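Local coordinates for XC6422 protein (Xanthomonas campestris, PDB 2FUK) that probably acts as a hydrolase, being a small serine alpha/beta-hydrolase that lacks a lid, at residues A[22-27]-A[101-106]; A[63-66]-A[71-74]. All blocks are in the same frame, centred on the assembly; numbering follows the deposited sequence.

In the fold
Both contacts set a helix against the same mixed sheet of the alpha/beta-hydrolase fold, but on opposite faces, through the neighbouring strands 20-27 and 71-75, and their centres lie about 12 Å apart. Interaction 1 is long in range and thin: three buried apolar residues, one indole reaching from helix 92-107, and 81 Å² of buried surface. Interaction 2 is local, within a beta-alpha-beta unit, and nearly twice as large at 150 Å²; it mixes a buried valine and leucine with the aliphatic part of a partly exposed arginine. The two are tied by probable backbone hydrogen bonds, from Asp-27 N to Val-72 O (2.7 Å) and from Arg-74 N to Ala-25 O (2.8 Å).

Interaction 1: residues A[22-27]-A[101-106]; sequences LDVAVD and AEWVRA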
loop_
_atom_site.group_PDB
_atom_site.type_symbol
_atom_site.label_atom_id
_atom_site.label_comp_id
_atom_site.label_asym_id
_atom_site.label_seq_id
_atom_site.Cartn_x
_atom_site.Cartn_y
_atom_site.Cartn_z
ATOM N N LEU A 22 7.322 -23.866 -15.617
ATOM C CA LEU A 22 6.304 -22.915 -15.176
ATOM C C LEU A 22 7.010 -21.661 -14.670
ATOM O O LEU A 22 7.945 -21.747 -13.869
ATOM C CB LEU A 22 5.450 -23.507 -14.042
ATOM C CG LEU A 22 4.466 -24.640 -14.343
ATOM C CD1 LEU A 22 3.873 -25.182 -13.035
ATOM C CD2 LEU A 22 3.364 -24.137 -15.259
ATOM N N ASP A 23 6.578 -20.499 -15.151
ATOM C CA ASP A 23 7.151 -19.231 -14.711
ATOM C C ASP A 23 6.638 -18.970 -13.308
ATOM O O ASP A 23 5.427 -19.029 -13.064
ATOM C CB ASP A 23 6.690 -18.085 -15.605
ATOM C CG ASP A 23 7.142 -18.240 -17.033
ATOM O OD1 ASP A 23 6.489 -17.642 -17.904
ATOM O OD2 ASP A 23 8.151 -18.939 -17.283
ATOM N N VAL A 24 7.553 -18.673 -12.393
ATOM C CA VAL A 24 7.193 -18.419 -11.009
ATOM C C VAL A 24 7.839 -17.138 -10.494
ATOM O O VAL A 24 8.930 -16.766 -10.921
ATOM C CB VAL A 24 7.635 -19.613 -10.118
ATOM C CG1 VAL A 24 7.402 -19.308 -8.645
ATOM C CG2 VAL A 24 6.858 -20.856 -10.514
ATOM N N ALA A 25 7.149 -16.453 -9.591
ATOM C CA ALA A 25 7.687 -15.242 -8.988
ATOM C C ALA A 25 7.369 -15.310 -7.503
ATOM O O ALA A 25 6.235 -15.581 -7.123
ATOM C CB ALA A 25 7.054 -14.003 -9.610
ATOM N N VAL A 26 8.378 -15.085 -6.671
ATOM C CA VAL A 26 8.197 -15.107 -5.227
ATOM C C VAL A 26 8.441 -13.698 -4.714
ATOM O O VAL A 26 9.526 -13.145 -4.907
ATOM C CB VAL A 26 9.194 -16.069 -4.546
ATOM C CG1 VAL A 26 8.997 -16.043 -3.039
ATOM C CG2 VAL A 26 9.001 -17.486 -5.091
ATOM N N ASP A 27 7.422 -13.110 -4.092
ATOM C CA ASP A 27 7.537 -11.759 -3.540
ATOM C C ASP A 27 7.591 -11.867 -2.015
ATOM O O ASP A 27 6.664 -12.387 -1.391
ATOM C CB ASP A 27 6.327 -10.885 -3.915
ATOM C CG ASP A 27 5.914 -11.008 -5.379
ATOM O OD1 ASP A 27 6.784 -10.952 -6.273
ATOM O OD2 ASP A 27 4.693 -11.140 -5.628
ATOM N N ALA A 101 2.107 -25.608 -5.299
ATOM C CA ALA A 101 1.764 -25.811 -3.898
ATOM C C ALA A 101 2.690 -26.823 -3.227
ATOM O O ALA A 101 3.116 -26.628 -2.085
ATOM C CB ALA A 101 0.310 -26.278 -3.776
ATOM N N GLU A 102 2.998 -27.911 -3.925
ATOM C CA GLU A 102 3.864 -28.937 -3.354
ATOM C C GLU A 102 5.299 -28.445 -3.184
ATOM O O GLU A 102 5.993 -28.853 -2.253
ATOM C CB GLU A 102 3.820 -30.211 -4.209
ATOM C CG GLU A 102 2.448 -30.892 -4.189
ATOM C CD GLU A 102 2.406 -32.223 -4.925
ATOM O OE1 GLU A 102 3.303 -32.492 -5.752
ATOM O OE2 GLU A 102 1.458 -33.003 -4.675
ATOM N N TRP A 103 5.742 -27.571 -4.085
ATOM C CA TRP A 103 7.092 -27.011 -3.995
ATOM C C TRP A 103 7.143 -26.067 -2.788
ATOM O O TRP A 103 8.105 -26.063 -2.020
ATOM C CB TRP A 103 7.437 -26.255 -5.286
ATOM C CG TRP A 103 8.731 -25.480 -5.225
ATOM C CD1 TRP A 103 9.999 -25.990 -5.185
ATOM C CD2 TRP A 103 8.869 -24.058 -5.166
ATOM N NE1 TRP A 103 10.915 -24.972 -5.100
ATOM C CE2 TRP A 103 10.249 -23.774 -5.087
ATOM C CE3 TRP A 103 7.959 -22.995 -5.171
ATOM C CZ2 TRP A 103 10.743 -22.467 -5.014
ATOM C CZ3 TRP A 103 8.450 -21.694 -5.097
ATOM C CH2 TRP A 103 9.832 -21.443 -5.020
ATOM N N VAL A 104 6.102 -25.261 -2.624
ATOM C CA VAL A 104 6.033 -24.337 -1.497
ATOM C C VAL A 104 6.083 -25.091 -0.165
ATOM O O VAL A 104 6.879 -24.766 0.719
ATOM C CB VAL A 104 4.730 -23.503 -1.555
ATOM C CG1 VAL A 104 4.532 -22.741 -0.258
ATOM C CG2 VAL A 104 4.795 -22.530 -2.725
ATOM N N ARG A 105 5.238 -26.107 -0.030
ATOM C CA ARG A 105 5.178 -26.874 1.205
ATOM C C ARG A 105 6.468 -27.617 1.514
ATOM O O ARG A 105 6.775 -27.860 2.678
ATOM C CB ARG A 105 4.000 -27.852 1.159
ATOM C CG ARG A 105 2.685 -27.190 1.526
ATOM C CD ARG A 105 1.485 -28.105 1.376
ATOM N NE ARG A 105 0.324 -27.536 2.061
ATOM C CZ ARG A 105 -0.935 -27.729 1.694
ATOM N NH1 ARG A 105 -1.914 -27.169 2.389
ATOM N NH2 ARG A 105 -1.215 -28.469 0.625
ATOM N N ALA A 106 7.217 -27.977 0.475
ATOM C CA ALA A 106 8.473 -28.689 0.666
ATOM C C ALA A 106 9.560 -27.724 1.108
ATOM O O ALA A 106 10.371 -28.038 1.985
ATOM C CB ALA A 106 8.888 -29.388 -0.632
#
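Trp-103 of helix 92-107 reaches Val-26 and Val-24 of strand 20-27 with the six-membered end of its indole. The closest approach is Val-26 CG2 to Trp-103 CH2 at 4.0 Å, where the methyl stands at the ring edge, near the ring plane. Val-24 CG1 comes in obliquely, 4.4 Å from Trp-103 CZ3. Both valines point their CB toward the helix, as expected for residues two apart on a strand, and the side chains of Val-26 and Trp-103 advance from opposite directions.

The backbones are far apart: the CA atoms of Val-24 and Trp-103 are separated by 11.1 Å, and the long indole spans the gap. Its CG lies anti to the backbone N (chi1 172°), which carries the ring system out from the helix to the strand. In Val-26, CG1 is the branch anti to the backbone N (chi1 179°), while CG2, set beside that N, does the touching.

The indole has other partners as well. Its NE1 is hydrogen-bonded to the carbonyl O of Pro-4, the ring of Phe-6 meets it with planes at about 30°, and Leu-13 and Leu-15 of the edge strand 11-17 also pack on it. Next to it on the helix, Val-104 rests on Thr-39 and Ile-41 of strand 38-43.

The chemistry is therefore purely apolar across this interface, with the one polar atom of the indole bonded to the N-terminal segment; dispersion and exclusion of water join helix 92-107 to the antiparallel end of the sheet.

Interaction 2: residues A[63-66]-A[71-74]; sequences RALR and TVVR
This is a helix-on-strand packing contact inside a beta-alpha-beta crossover, where helix 56-66 links the parallel strands 38-43 and 71-75 of the alpha/beta-hydrolase sheet. The last turn of the helix meets the start of the strand after a loop of four residues, and the CA atoms of Arg-66 and Thr-71 are only 5.9 Å apart.

Val-72 carries the strand side, its CB directed toward the helix and its two methyls shared between two helix residues. CG1, anti to the carbonyl carbon, touches Leu-65 CB at 3.8 Å and Arg-66 CG at 3.7 Å. A chi1 of -58° places CG2 between the backbone N and the carbonyl carbon, where it faces the arginine. Leu-65 points its CB toward the strand.

Arg-66 contributes methylenes rather than charge. Its side chain crosses that of Val-72 at about a right angle, then bends at chi3 (68°), and NE is hydrogen-bonded to the carbonyl O of Leu-28. The guanidinium of Arg-74 is paired with Asp-27 of strand 20-27, and Arg-66 NH2 remains 6.1 Å from Arg-74 NH1, so these like charges are not in contact. Outward from this helix, Arg-63 forms a salt bridge with Glu-30 of the second subunit, so this end of the helix borders the second subunit of the assembly.

The tightest packing is at Val-72 CG2, which lies 3.4 Å from Arg-66 CG and 3.5 Å from Arg-66 CD.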
loop_
_atom_site.group_PDB
_atom_site.type_symbol
_atom_site.label_atom_id
_atom_site.label_comp_id
_atom_site.label_asym_id
_atom_site.label_seq_id
_atom_site.Cartn_x
_atom_site.Cartn_y
_atom_site.Cartn_z
ATOM N N ARG A 63 0.255 -7.817 -3.334
ATOM C CA ARG A 63 0.748 -6.731 -2.497
ATOM C C ARG A 63 -0.046 -6.637 -1.204
ATOM O O ARG A 63 0.514 -6.389 -0.141
ATOM C CB ARG A 63 0.651 -5.403 -3.246
ATOM C CG ARG A 63 1.349 -4.249 -2.544
ATOM C CD ARG A 63 1.223 -2.982 -3.365
ATOM N NE ARG A 63 1.594 -3.190 -4.763
ATOM C CZ ARG A 63 1.402 -2.287 -5.719
ATOM N NH1 ARG A 63 0.849 -1.120 -5.416
ATOM N NH2 ARG A 63 1.752 -2.551 -6.974
ATOM N N ALA A 64 -1.358 -6.822 -1.309
ATOM C CA ALA A 64 -2.239 -6.760 -0.153
ATOM C C ALA A 64 -1.830 -7.775 0.910
ATOM O O ALA A 64 -1.863 -7.491 2.106
ATOM C CB ALA A 64 -3.674 -7.011 -0.597
ATOM N N LEU A 65 -1.444 -8.967 0.466
ATOM C CA LEU A 65 -1.032 -10.023 1.385
ATOM C C LEU A 65 0.379 -9.790 1.911
ATOM O O LEU A 65 0.655 -10.052 3.079
ATOM C CB LEU A 65 -1.115 -11.377 0.691
ATOM C CG LEU A 65 -2.525 -11.787 0.254
ATOM C CD1 LEU A 65 -2.455 -13.091 -0.533
ATOM C CD2 LEU A 65 -3.410 -11.941 1.470
ATOM N N ARG A 66 1.270 -9.300 1.054
ATOM C CA ARG A 66 2.645 -9.024 1.467
ATOM C C ARG A 66 2.663 -7.982 2.584
ATOM O O ARG A 66 3.472 -8.058 3.514
ATOM C CB ARG A 66 3.457 -8.491 0.284
ATOM C CG ARG A 66 3.635 -9.481 -0.850
ATOM C CD ARG A 66 4.221 -8.807 -2.090
ATOM N NE ARG A 66 5.600 -8.367 -1.887
ATOM C CZ ARG A 66 6.290 -7.656 -2.777
ATOM N NH1 ARG A 66 7.543 -7.302 -2.517
ATOM N NH2 ARG A 66 5.724 -7.285 -3.920
ATOM N N THR A 71 4.362 -14.129 2.582
ATOM C CA THR A 71 5.210 -14.319 1.404
ATOM C C THR A 71 4.261 -14.766 0.294
ATOM O O THR A 71 3.432 -15.657 0.498
ATOM C CB THR A 71 6.270 -15.418 1.636
ATOM O OG1 THR A 71 7.127 -15.030 2.715
ATOM C CG2 THR A 71 7.113 -15.639 0.376
ATOM N N VAL A 72 4.379 -14.161 -0.880
ATOM C CA VAL A 72 3.469 -14.502 -1.961
ATOM C C VAL A 72 4.129 -15.084 -3.197
ATOM O O VAL A 72 5.183 -14.629 -3.628
ATOM C CB VAL A 72 2.624 -13.273 -2.372
ATOM C CG1 VAL A 72 1.853 -12.762 -1.168
ATOM C CG2 VAL A 72 3.513 -12.176 -2.911
ATOM N N VAL A 73 3.492 -16.106 -3.752
ATOM C CA VAL A 73 3.992 -16.758 -4.952
ATOM C C VAL A 73 3.002 -16.564 -6.088
ATOM O O VAL A 73 1.811 -16.829 -5.930
ATOM C CB VAL A 73 4.183 -18.276 -4.726
ATOM C CG1 VAL A 73 4.624 -18.950 -6.026
ATOM C CG2 VAL A 73 5.213 -18.511 -3.635
ATOM N N ARG A 74 3.502 -16.078 -7.219
ATOM C CA ARG A 74 2.691 -15.890 -8.411
ATOM C C ARG A 74 3.287 -16.824 -9.456
ATOM O O ARG A 74 4.454 -17.211 -9.353
ATOM C CB ARG A 74 2.771 -14.443 -8.906
ATOM C CG ARG A 74 2.053 -13.446 -8.011
ATOM C CD ARG A 74 2.264 -12.026 -8.508
ATOM N NE ARG A 74 3.633 -11.572 -8.284
ATOM C CZ ARG A 74 4.474 -11.179 -9.240
ATOM N NH1 ARG A 74 5.696 -10.783 -8.916
ATOM N NH2 ARG A 74 4.099 -11.182 -10.516
#